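Pyridine nucleotide-disulphide oxidoreductase dimerisation region (Escherichia coli BL21, PDB 6KYY) is an FAD-dependent disulfide reductase of the class I pyridine nucleotide-disulfide oxidoreductase family, induced by hypochlorous acid and probably involved in resistance to reactive chlorine species. Local coordinates at residues S310-R315 against D330-V335; M297-V300 against L304-T307. All blocks are in the same frame, centred on the assembly; numbering follows the deposited sequence.

Contact 1 of 2, residues S310-R315 against D330-V335. With FAD (flavin-adenine dinucleotide), chain N.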
ATOM      1  N   SER B 310     -11.455  11.662 -14.091  1.00 16.39           N
ATOM      2  CA  SER B 310     -11.192  11.966 -15.492  1.00 13.33           C
ATOM      3  C   SER B 310     -10.905  10.693 -16.280  1.00 24.00           C
ATOM      4  O   SER B 310     -11.300  10.573 -17.446  1.00 13.35           O
ATOM      5  CB  SER B 310     -10.023  12.945 -15.605  1.00 17.32           C
ATOM      6  OG  SER B 310      -9.969  13.537 -16.892  1.00 16.38           O
ATOM      7  N   LEU B 311     -10.226   9.727 -15.656  1.00 18.14           N
ATOM      8  CA  LEU B 311      -9.983   8.449 -16.320  1.00 25.97           C
ATOM      9  C   LEU B 311     -11.286   7.702 -16.565  1.00 13.89           C
ATOM     10  O   LEU B 311     -11.480   7.117 -17.639  1.00 16.54           O
ATOM     11  CB  LEU B 311      -9.024   7.593 -15.492  1.00 24.85           C
ATOM     12  CG  LEU B 311      -8.543   6.313 -16.179  1.00 26.18           C
ATOM     13  CD1 LEU B 311      -7.723   6.647 -17.416  1.00 24.88           C
ATOM     14  CD2 LEU B 311      -7.747   5.436 -15.223  1.00  8.96           C
ATOM     15  N   ASP B 312     -12.190   7.705 -15.583  1.00 12.67           N
ATOM     16  CA  ASP B 312     -13.499   7.097 -15.789  1.00 14.58           C
ATOM     17  C   ASP B 312     -14.290   7.837 -16.858  1.00 16.19           C
ATOM     18  O   ASP B 312     -15.119   7.232 -17.545  1.00 21.61           O
ATOM     19  CB  ASP B 312     -14.283   7.066 -14.479  1.00 13.00           C
ATOM     20  CG  ASP B 312     -15.513   6.187 -14.561  1.00 12.09           C
ATOM     21  OD1 ASP B 312     -15.361   4.985 -14.863  1.00  6.07           O
ATOM     22  OD2 ASP B 312     -16.629   6.698 -14.327  1.00 13.47           O
ATOM     23  N   ASP B 313     -14.050   9.143 -17.009  1.00 18.44           N
ATOM     24  CA  ASP B 313     -14.689   9.893 -18.083  1.00 15.12           C
ATOM     25  C   ASP B 313     -14.276   9.355 -19.447  1.00 23.82           C
ATOM     26  O   ASP B 313     -15.110   9.226 -20.351  1.00 18.32           O
ATOM     27  CB  ASP B 313     -14.345  11.377 -17.965  1.00 15.49           C
ATOM     28  CG  ASP B 313     -15.111  12.066 -16.856  1.00 19.90           C
ATOM     29  OD1 ASP B 313     -14.645  13.121 -16.379  1.00 17.76           O
ATOM     30  OD2 ASP B 313     -16.179  11.553 -16.459  1.00  7.48           O
ATOM     31  N   TYR B 314     -12.989   9.036 -19.612  1.00 21.19           N
ATOM     32  CA  TYR B 314     -12.541   8.385 -20.838  1.00 20.96           C
ATOM     33  C   TYR B 314     -13.276   7.070 -21.056  1.00 24.37           C
ATOM     34  O   TYR B 314     -13.619   6.722 -22.192  1.00 19.47           O
ATOM     35  CB  TYR B 314     -11.029   8.152 -20.789  1.00 20.74           C
ATOM     36  CG  TYR B 314     -10.572   6.931 -21.559  1.00 23.86           C
ATOM     37  CD1 TYR B 314     -10.348   6.994 -22.928  1.00 17.73           C
ATOM     38  CD2 TYR B 314     -10.363   5.715 -20.917  1.00 19.71           C
ATOM     39  CE1 TYR B 314      -9.933   5.882 -23.636  1.00 24.25           C
ATOM     40  CE2 TYR B 314      -9.951   4.599 -21.617  1.00 21.47           C
ATOM     41  CZ  TYR B 314      -9.735   4.688 -22.976  1.00 27.04           C
ATOM     42  OH  TYR B 314      -9.322   3.577 -23.676  1.00 20.20           O
ATOM     43  N   ARG B 315     -13.527   6.327 -19.975  1.00 31.26           N
ATOM     44  CA  ARG B 315     -14.231   5.055 -20.098  1.00 19.44           C
ATOM     45  C   ARG B 315     -15.658   5.260 -20.589  1.00 10.00           C
ATOM     46  O   ARG B 315     -16.168   4.457 -21.379  1.00 14.21           O
ATOM     47  CB  ARG B 315     -14.224   4.323 -18.756  1.00 24.57           C
ATOM     48  CG  ARG B 315     -12.840   3.917 -18.281  1.00 15.05           C
ATOM     49  CD  ARG B 315     -12.887   2.644 -17.454  1.00  8.80           C
ATOM     50  NE  ARG B 315     -11.710   2.509 -16.601  1.00 27.28           N
ATOM     51  CZ  ARG B 315     -11.722   2.661 -15.281  1.00 28.19           C
ATOM     52  NH1 ARG B 315     -12.855   2.955 -14.656  1.00 17.19           N
ATOM     53  NH2 ARG B 315     -10.602   2.521 -14.586  1.00 16.54           N
ATOM     54  N   ASP B 330     -23.686   7.750 -14.024  1.00 19.84           N
ATOM     55  CA  ASP B 330     -24.593   7.128 -13.069  1.00 32.16           C
ATOM     56  C   ASP B 330     -24.083   5.779 -12.579  1.00 34.77           C
ATOM     57  O   ASP B 330     -24.677   5.210 -11.659  1.00 25.24           O
ATOM     58  CB  ASP B 330     -25.984   6.952 -13.688  1.00 30.05           C
ATOM     59  CG  ASP B 330     -26.726   8.268 -13.851  1.00 46.16           C
ATOM     60  OD1 ASP B 330     -27.707   8.303 -14.625  1.00 31.63           O
ATOM     61  OD2 ASP B 330     -26.331   9.264 -13.209  1.00 35.43           O
ATOM     62  N   ASP B 331     -23.015   5.250 -13.177  1.00 26.23           N
ATOM     63  CA  ASP B 331     -22.399   4.015 -12.710  1.00 21.37           C
ATOM     64  C   ASP B 331     -21.465   4.234 -11.528  1.00 22.87           C
ATOM     65  O   ASP B 331     -20.971   3.253 -10.963  1.00 15.71           O
ATOM     66  CB  ASP B 331     -21.621   3.347 -13.846  1.00 15.93           C
ATOM     67  CG  ASP B 331     -22.525   2.690 -14.868  1.00 21.80           C
ATOM     68  OD1 ASP B 331     -22.864   3.347 -15.875  1.00 25.32           O
ATOM     69  OD2 ASP B 331     -22.893   1.514 -14.668  1.00 33.59           O
ATOM     70  N   ARG B 332     -21.215   5.483 -11.146  1.00 22.00           N
ATOM     71  CA  ARG B 332     -20.247   5.782 -10.099  1.00 21.71           C
ATOM     72  C   ARG B 332     -20.884   5.638  -8.723  1.00 18.50           C
ATOM     73  O   ARG B 332     -21.960   6.184  -8.464  1.00 20.14           O
ATOM     74  CB  ARG B 332     -19.698   7.196 -10.277  1.00 16.40           C
ATOM     75  CG  ARG B 332     -18.407   7.264 -11.069  1.00 24.11           C
ATOM     76  CD  ARG B 332     -18.171   8.662 -11.607  1.00  9.68           C
ATOM     77  NE  ARG B 332     -17.395   8.645 -12.841  1.00  5.59           N
ATOM     78  CZ  ARG B 332     -17.227   9.700 -13.631  1.00 12.04           C
ATOM     79  NH1 ARG B 332     -17.786  10.860 -13.315  1.00 17.52           N
ATOM     80  NH2 ARG B 332     -16.502   9.594 -14.736  1.00 10.93           N
ATOM     81  N   LYS B 333     -20.213   4.904  -7.838  1.00  7.76           N
ATOM     82  CA  LYS B 333     -20.665   4.777  -6.462  1.00 14.51           C
ATOM     83  C   LYS B 333     -19.457   4.558  -5.563  1.00 14.74           C
ATOM     84  O   LYS B 333     -18.463   3.950  -5.971  1.00 11.89           O
ATOM     85  CB  LYS B 333     -21.678   3.636  -6.297  1.00 10.20           C
ATOM     86  CG  LYS B 333     -21.116   2.240  -6.506  1.00  8.56           C
ATOM     87  CD  LYS B 333     -22.137   1.186  -6.103  1.00  7.67           C
ATOM     88  CE  LYS B 333     -21.762  -0.191  -6.625  1.00 22.33           C
ATOM     89  NZ  LYS B 333     -22.439  -1.270  -5.851  1.00 38.03           N
ATOM     90  N   ASN B 334     -19.556   5.073  -4.339  1.00 11.94           N
ATOM     91  CA  ASN B 334     -18.505   4.968  -3.327  1.00 14.46           C
ATOM     92  C   ASN B 334     -17.150   5.390  -3.895  1.00 22.17           C
ATOM     93  O   ASN B 334     -16.181   4.629  -3.914  1.00 19.57           O
ATOM     94  CB  ASN B 334     -18.443   3.554  -2.746  1.00  9.25           C
ATOM     95  CG  ASN B 334     -19.803   3.038  -2.319  1.00 16.64           C
ATOM     96  OD1 ASN B 334     -20.553   3.729  -1.628  1.00 22.82           O
ATOM     97  ND2 ASN B 334     -20.120   1.809  -2.712  1.00  4.25           N
ATOM     98  N   VAL B 335     -17.100   6.634  -4.362  1.00 25.05           N
ATOM     99  CA  VAL B 335     -15.883   7.197  -4.937  1.00 15.02           C
ATOM    100  C   VAL B 335     -14.895   7.496  -3.816  1.00 28.33           C
ATOM    101  O   VAL B 335     -15.199   8.300  -2.923  1.00 17.60           O
ATOM    102  CB  VAL B 335     -16.187   8.458  -5.759  1.00  6.29           C
ATOM    103  CG1 VAL B 335     -14.897   9.082  -6.252  1.00 10.74           C
ATOM    104  CG2 VAL B 335     -17.104   8.125  -6.925  1.00  6.23           C
TER
HETATM  105  PA  FAD N 501      -5.736  18.335 -16.993  1.00 26.90           P
HETATM  106  O1A FAD N 501      -5.961  19.480 -16.078  1.00 24.59           O
HETATM  107  O2A FAD N 501      -4.842  17.214 -16.450  1.00 30.08           O
HETATM  108  O5B FAD N 501      -5.170  18.833 -18.369  1.00 30.02           O
HETATM  109  C5B FAD N 501      -5.314  20.208 -18.784  1.00 23.15           C
HETATM  110  C4B FAD N 501      -4.426  20.446 -19.979  1.00 30.17           C
HETATM  111  O4B FAD N 501      -5.142  21.207 -20.980  1.00 21.28           O
HETATM  112  C3B FAD N 501      -3.135  21.212 -19.689  1.00 22.16           C
HETATM  113  O3B FAD N 501      -2.030  20.597 -20.341  1.00 29.01           O
HETATM  114  C2B FAD N 501      -3.424  22.611 -20.241  1.00 14.48           C
HETATM  115  O2B FAD N 501      -2.239  23.256 -20.695  1.00 14.60           O
HETATM  116  C1B FAD N 501      -4.338  22.279 -21.417  1.00 18.94           C
HETATM  117  N9A FAD N 501      -5.208  23.375 -21.834  1.00 25.58           N
HETATM  118  C8A FAD N 501      -5.981  24.171 -21.032  1.00 25.76           C
HETATM  119  N7A FAD N 501      -6.665  25.084 -21.682  1.00 18.69           N
HETATM  120  C5A FAD N 501      -6.314  24.873 -23.007  1.00 12.42           C
HETATM  121  C6A FAD N 501      -6.694  25.511 -24.204  1.00 13.51           C
HETATM  122  N6A FAD N 501      -7.550  26.535 -24.261  1.00 21.58           N
HETATM  123  N1A FAD N 501      -6.159  25.051 -25.358  1.00 17.59           N
HETATM  124  C2A FAD N 501      -5.304  24.027 -25.307  1.00 15.74           C
HETATM  125  N3A FAD N 501      -4.871  23.350 -24.241  1.00 20.97           N
HETATM  126  C4A FAD N 501      -5.417  23.822 -23.116  1.00 21.72           C
HETATM  127  N1  FAD N 501      -5.921  14.155  -8.410  1.00 27.18           N
HETATM  128  C2  FAD N 501      -5.911  12.911  -7.845  1.00 23.07           C
HETATM  129  O2  FAD N 501      -6.619  11.996  -8.281  1.00 37.33           O
HETATM  130  N3  FAD N 501      -5.091  12.657  -6.759  1.00 14.82           N
HETATM  131  C4  FAD N 501      -4.255  13.565  -6.140  1.00 25.01           C
HETATM  132  O4  FAD N 501      -3.565  13.215  -5.184  1.00 35.08           O
HETATM  133  C4X FAD N 501      -4.276  14.885  -6.744  1.00 21.44           C
HETATM  134  N5  FAD N 501      -3.493  15.797  -6.248  1.00 27.83           N
HETATM  135  C5X FAD N 501      -3.509  17.054  -6.828  1.00 30.18           C
HETATM  136  C6  FAD N 501      -2.689  18.048  -6.295  1.00 34.83           C
HETATM  137  C7  FAD N 501      -2.667  19.327  -6.842  1.00 52.60           C
HETATM  138  C7M FAD N 501      -1.769  20.375  -6.241  1.00 34.20           C
HETATM  139  C8  FAD N 501      -3.484  19.622  -7.946  1.00 32.28           C
HETATM  140  C8M FAD N 501      -3.483  20.996  -8.561  1.00 22.13           C
HETATM  141  C9  FAD N 501      -4.304  18.634  -8.480  1.00 25.94           C
HETATM  142  C9A FAD N 501      -4.322  17.357  -7.932  1.00 18.71           C
HETATM  143  N10 FAD N 501      -5.135  16.331  -8.452  1.00 19.12           N
HETATM  144  C10 FAD N 501      -5.139  15.082  -7.882  1.00 18.83           C
HETATM  145  C1' FAD N 501      -6.019  16.583  -9.601  1.00 26.43           C
HETATM  146  C2' FAD N 501      -5.384  16.227 -10.942  1.00 19.15           C
HETATM  147  O2' FAD N 501      -4.251  17.060 -11.191  1.00 27.12           O
HETATM  148  C3' FAD N 501      -6.414  16.436 -12.053  1.00 23.91           C
HETATM  149  O3' FAD N 501      -7.713  16.175 -11.536  1.00 21.95           O
HETATM  150  C4' FAD N 501      -6.189  15.567 -13.291  1.00 30.64           C
HETATM  151  O4' FAD N 501      -5.007  15.997 -13.967  1.00 41.87           O
HETATM  152  C5' FAD N 501      -7.373  15.579 -14.236  1.00 21.92           C
HETATM  153  O5' FAD N 501      -7.259  16.715 -15.119  1.00 20.19           O
HETATM  154  P   FAD N 501      -8.026  16.760 -16.494  1.00 20.18           P
HETATM  155  O1P FAD N 501      -8.038  15.364 -17.123  1.00 16.75           O
HETATM  156  O2P FAD N 501      -9.363  17.369 -16.322  1.00 38.20           O
HETATM  157  O3P FAD N 501      -7.124  17.690 -17.408  1.00 30.22           O

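Contact 2 of 2, residues M297-V300 against L304-T307. With FAD (flavin-adenine dinucleotide), chain N.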
ATOM      1  N   MET B 297     -14.600  16.327 -20.697  1.00 15.64           N
ATOM      2  CA  MET B 297     -14.057  15.335 -19.785  1.00  8.52           C
ATOM      3  C   MET B 297     -13.151  16.019 -18.773  1.00 10.18           C
ATOM      4  O   MET B 297     -12.472  16.999 -19.087  1.00 16.11           O
ATOM      5  CB  MET B 297     -13.268  14.251 -20.532  1.00 10.30           C
ATOM      6  CG  MET B 297     -14.115  13.322 -21.384  1.00 14.96           C
ATOM      7  SD  MET B 297     -13.130  12.464 -22.626  1.00 16.72           S
ATOM      8  CE  MET B 297     -12.247  13.838 -23.358  1.00 11.60           C
ATOM      9  N   GLY B 298     -13.149  15.492 -17.556  1.00 10.68           N
ATOM     10  CA  GLY B 298     -12.239  15.962 -16.533  1.00 10.65           C
ATOM     11  C   GLY B 298     -12.796  17.110 -15.712  1.00 20.00           C
ATOM     12  O   GLY B 298     -14.002  17.364 -15.652  1.00 17.93           O
ATOM     13  N   ASP B 299     -11.869  17.829 -15.072  1.00 19.94           N
ATOM     14  CA  ASP B 299     -12.222  18.899 -14.144  1.00 18.64           C
ATOM     15  C   ASP B 299     -12.950  20.057 -14.812  1.00 19.48           C
ATOM     16  O   ASP B 299     -13.501  20.908 -14.105  1.00 20.27           O
ATOM     17  CB  ASP B 299     -10.965  19.414 -13.444  1.00 15.77           C
ATOM     18  CG  ASP B 299     -10.096  18.293 -12.907  1.00 25.52           C
ATOM     19  OD1 ASP B 299     -10.612  17.168 -12.737  1.00 25.73           O
ATOM     20  OD2 ASP B 299      -8.897  18.537 -12.658  1.00 29.06           O
ATOM     21  N   VAL B 300     -12.964  20.120 -16.145  1.00 18.44           N
ATOM     22  CA  VAL B 300     -13.740  21.140 -16.840  1.00 26.13           C
ATOM     23  C   VAL B 300     -15.238  20.897 -16.735  1.00 17.72           C
ATOM     24  O   VAL B 300     -16.029  21.780 -17.085  1.00 21.83           O
ATOM     25  CB  VAL B 300     -13.303  21.218 -18.317  1.00 19.11           C
ATOM     26  CG1 VAL B 300     -14.001  20.148 -19.144  1.00 16.65           C
ATOM     27  CG2 VAL B 300     -13.570  22.600 -18.883  1.00 12.00           C
ATOM     28  N   LEU B 304     -15.831  16.142  -9.523  1.00 19.11           N
ATOM     29  CA  LEU B 304     -14.766  15.979  -8.544  1.00 24.37           C
ATOM     30  C   LEU B 304     -13.408  16.019  -9.232  1.00 28.52           C
ATOM     31  O   LEU B 304     -13.199  15.370 -10.262  1.00 29.25           O
ATOM     32  CB  LEU B 304     -14.945  14.669  -7.777  1.00 20.59           C
ATOM     33  CG  LEU B 304     -16.258  14.523  -7.000  1.00 28.30           C
ATOM     34  CD1 LEU B 304     -16.374  13.130  -6.400  1.00 10.92           C
ATOM     35  CD2 LEU B 304     -16.381  15.589  -5.919  1.00 11.68           C
ATOM     36  N   GLN B 305     -12.484  16.796  -8.664  1.00 37.37           N
ATOM     37  CA  GLN B 305     -11.185  17.048  -9.292  1.00 21.06           C
ATOM     38  C   GLN B 305     -10.212  15.948  -8.877  1.00 24.63           C
ATOM     39  O   GLN B 305      -9.341  16.125  -8.023  1.00 24.51           O
ATOM     40  CB  GLN B 305     -10.670  18.432  -8.921  1.00 15.92           C
ATOM     41  CG  GLN B 305     -11.256  19.554  -9.763  1.00 11.35           C
ATOM     42  CD  GLN B 305     -11.116  20.913  -9.106  1.00 31.51           C
ATOM     43  OE1 GLN B 305     -10.274  21.109  -8.229  1.00 16.12           O
ATOM     44  NE2 GLN B 305     -11.942  21.864  -9.531  1.00 23.96           N
ATOM     45  N   PHE B 306     -10.369  14.788  -9.510  1.00 24.07           N
ATOM     46  CA  PHE B 306      -9.458  13.670  -9.338  1.00 18.69           C
ATOM     47  C   PHE B 306      -9.014  13.175 -10.707  1.00 25.05           C
ATOM     48  O   PHE B 306      -9.693  13.381 -11.716  1.00 21.24           O
ATOM     49  CB  PHE B 306     -10.099  12.518  -8.550  1.00 21.69           C
ATOM     50  CG  PHE B 306     -10.491  12.887  -7.150  1.00 20.21           C
ATOM     51  CD1 PHE B 306     -11.811  12.802  -6.744  1.00 27.28           C
ATOM     52  CD2 PHE B 306      -9.541  13.318  -6.241  1.00 27.38           C
ATOM     53  CE1 PHE B 306     -12.177  13.141  -5.457  1.00 27.66           C
ATOM     54  CE2 PHE B 306      -9.901  13.660  -4.951  1.00 31.22           C
ATOM     55  CZ  PHE B 306     -11.221  13.573  -4.561  1.00 11.43           C
ATOM     56  N   THR B 307      -7.853  12.519 -10.729  1.00 16.63           N
ATOM     57  CA  THR B 307      -7.345  11.971 -11.982  1.00 23.56           C
ATOM     58  C   THR B 307      -8.124  10.727 -12.393  1.00 15.77           C
ATOM     59  O   THR B 307      -8.367  10.505 -13.585  1.00 11.87           O
ATOM     60  CB  THR B 307      -5.855  11.655 -11.849  1.00 20.70           C
ATOM     61  OG1 THR B 307      -5.186  12.764 -11.239  1.00 28.30           O
ATOM     62  CG2 THR B 307      -5.240  11.393 -13.214  1.00 28.55           C
TER
HETATM   63  PA  FAD N 501      -5.736  18.335 -16.993  1.00 26.90           P
HETATM   64  O1A FAD N 501      -5.961  19.480 -16.078  1.00 24.59           O
HETATM   65  O2A FAD N 501      -4.842  17.214 -16.450  1.00 30.08           O
HETATM   66  O5B FAD N 501      -5.170  18.833 -18.369  1.00 30.02           O
HETATM   67  C5B FAD N 501      -5.314  20.208 -18.784  1.00 23.15           C
HETATM   68  C4B FAD N 501      -4.426  20.446 -19.979  1.00 30.17           C
HETATM   69  O4B FAD N 501      -5.142  21.207 -20.980  1.00 21.28           O
HETATM   70  C3B FAD N 501      -3.135  21.212 -19.689  1.00 22.16           C
HETATM   71  O3B FAD N 501      -2.030  20.597 -20.341  1.00 29.01           O
HETATM   72  C2B FAD N 501      -3.424  22.611 -20.241  1.00 14.48           C
HETATM   73  O2B FAD N 501      -2.239  23.256 -20.695  1.00 14.60           O
HETATM   74  C1B FAD N 501      -4.338  22.279 -21.417  1.00 18.94           C
HETATM   75  N9A FAD N 501      -5.208  23.375 -21.834  1.00 25.58           N
HETATM   76  C8A FAD N 501      -5.981  24.171 -21.032  1.00 25.76           C
HETATM   77  N7A FAD N 501      -6.665  25.084 -21.682  1.00 18.69           N
HETATM   78  C5A FAD N 501      -6.314  24.873 -23.007  1.00 12.42           C
HETATM   79  C6A FAD N 501      -6.694  25.511 -24.204  1.00 13.51           C
HETATM   80  N6A FAD N 501      -7.550  26.535 -24.261  1.00 21.58           N
HETATM   81  N1A FAD N 501      -6.159  25.051 -25.358  1.00 17.59           N
HETATM   82  C2A FAD N 501      -5.304  24.027 -25.307  1.00 15.74           C
HETATM   83  N3A FAD N 501      -4.871  23.350 -24.241  1.00 20.97           N
HETATM   84  C4A FAD N 501      -5.417  23.822 -23.116  1.00 21.72           C
HETATM   85  N1  FAD N 501      -5.921  14.155  -8.410  1.00 27.18           N
HETATM   86  C2  FAD N 501      -5.911  12.911  -7.845  1.00 23.07           C
HETATM   87  O2  FAD N 501      -6.619  11.996  -8.281  1.00 37.33           O
HETATM   88  N3  FAD N 501      -5.091  12.657  -6.759  1.00 14.82           N
HETATM   89  C4  FAD N 501      -4.255  13.565  -6.140  1.00 25.01           C
HETATM   90  O4  FAD N 501      -3.565  13.215  -5.184  1.00 35.08           O
HETATM   91  C4X FAD N 501      -4.276  14.885  -6.744  1.00 21.44           C
HETATM   92  N5  FAD N 501      -3.493  15.797  -6.248  1.00 27.83           N
HETATM   93  C5X FAD N 501      -3.509  17.054  -6.828  1.00 30.18           C
HETATM   94  C6  FAD N 501      -2.689  18.048  -6.295  1.00 34.83           C
HETATM   95  C7  FAD N 501      -2.667  19.327  -6.842  1.00 52.60           C
HETATM   96  C7M FAD N 501      -1.769  20.375  -6.241  1.00 34.20           C
HETATM   97  C8  FAD N 501      -3.484  19.622  -7.946  1.00 32.28           C
HETATM   98  C8M FAD N 501      -3.483  20.996  -8.561  1.00 22.13           C
HETATM   99  C9  FAD N 501      -4.304  18.634  -8.480  1.00 25.94           C
HETATM  100  C9A FAD N 501      -4.322  17.357  -7.932  1.00 18.71           C
HETATM  101  N10 FAD N 501      -5.135  16.331  -8.452  1.00 19.12           N
HETATM  102  C10 FAD N 501      -5.139  15.082  -7.882  1.00 18.83           C
HETATM  103  C1' FAD N 501      -6.019  16.583  -9.601  1.00 26.43           C
HETATM  104  C2' FAD N 501      -5.384  16.227 -10.942  1.00 19.15           C
HETATM  105  O2' FAD N 501      -4.251  17.060 -11.191  1.00 27.12           O
HETATM  106  C3' FAD N 501      -6.414  16.436 -12.053  1.00 23.91           C
HETATM  107  O3' FAD N 501      -7.713  16.175 -11.536  1.00 21.95           O
HETATM  108  C4' FAD N 501      -6.189  15.567 -13.291  1.00 30.64           C
HETATM  109  O4' FAD N 501      -5.007  15.997 -13.967  1.00 41.87           O
HETATM  110  C5' FAD N 501      -7.373  15.579 -14.236  1.00 21.92           C
HETATM  111  O5' FAD N 501      -7.259  16.715 -15.119  1.00 20.19           O
HETATM  112  P   FAD N 501      -8.026  16.760 -16.494  1.00 20.18           P
HETATM  113  O1P FAD N 501      -8.038  15.364 -17.123  1.00 16.75           O
HETATM  114  O2P FAD N 501      -9.363  17.369 -16.322  1.00 38.20           O
HETATM  115  O3P FAD N 501      -7.124  17.690 -17.408  1.00 30.22           O

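Contact 1 of 2, residues S310-R315 against D330-V335
One guanidinium group, that of R332, carries the whole contact by reaching two consecutive aspartates of a helix, D312 and D313, across backbones whose nearest CA atoms, those of D312 and R332, lie 8.9 Å apart. The arginine runs extended from CG to NE and meets D312 coming from the opposite direction. Its NE donates to D312 OD2 at 2.6 Å, near the guanidinium plane and on the anti side of the carboxylate oxygen; a second, weak bond links NH2 to the same OD2. NH2 also gives a nearly straight bond, 173°, to D313 OD2, again 2.6 Å long. That acceptor lies in the guanidinium plane, while the donor stands well above the plane of the D313 carboxylate.

The two carboxylates leave the helix by different first torsions and converge on the same guanidinium: CG of D312 is anti to the backbone N (chi1 -168°), that of D313 anti to the carbonyl carbon (chi1 -76°). The other D312 oxygen, OD1, forms a salt bridge with R315 NH1, weak as a hydrogen bond, and is also paired with R327, a balance of charge that should favour ionised aspartates. I430 of the second subunit packs on D312 and R332. The result is a salt-bridge network, its two aspartates buried, fastening the FAD-side helix 307-321 to the loop that precedes strand 337-339.

Contact 2 of 2, residues M297-V300 against L304-T307
D299 reaches across to Q305, and its side chain shows how one acidic residue can join a loop to a cofactor. At the base, CB lies 3.7 Å from Q305 CG and also faces the flavin phosphate oxygen O2P. CG comes next, against the same Q305 methylene, with the CG atoms of the two residues 3.6 Å apart. Of the two branches, OD1 sits 3.5 Å from Q305 CA while also remaining near O3' of FAD, and OD2 accepts a hydrogen bond from that ribityl hydroxyl, O3', at 2.9 Å. With CG beside its own backbone N (chi1 -48°), the carboxylate lies on the side where the D299 amide works, and that N-H donates to FAD O2P over 2.8 Å. A single residue thus holds both sugar chain and phosphate.

Q305 crosses D299 at about a right angle and gives it aliphatic surface; its amide end goes elsewhere, NE2 donating to the carbonyl of R259. Q305 also sits at the centre of an inverse gamma turn, closed by a weak bond from F306 N to L304 O. Beyond it, F306 holds the N-cap position of helix 307-321, its ring turned edge-on to the flavin C2 carbonyl. The first amide of the helix, T307 N, donates almost straight (170°) to FAD O2, a bond that, with the helix N terminus behind it, would be expected to stabilise negative charge at the N1-C2=O end of the flavin.

G298, at phi 89°, has no room for a CB, which would run into O2P. A loop carrying G298 and D299 against the phosphate and ribityl chain, followed by a helix whose N terminus faces the flavin C2 carbonyl, is characteristic of the FAD site of the pyridine nucleotide-disulfide oxidoreductases.

Overall arrangement
From the N terminus, the chain leaves strand 294-296 of the FAD-binding sheet and enters contact 2, a short closure bridging the three residues between 297-300 and 304-307. Helix 307-321 begins directly afterwards, and contact 1 opens on its first turns, closing a longer loop when the chain returns at 330-335 before strand 337-339. The two closures follow in series, neither nested nor crossed. They nevertheless touch: D313 OD1 probably accepts a hydrogen bond from G298 N, and both reach the same FAD. Together they illustrate a helix used twice, at its N terminus against the cofactor and along its side against the loop 330-335.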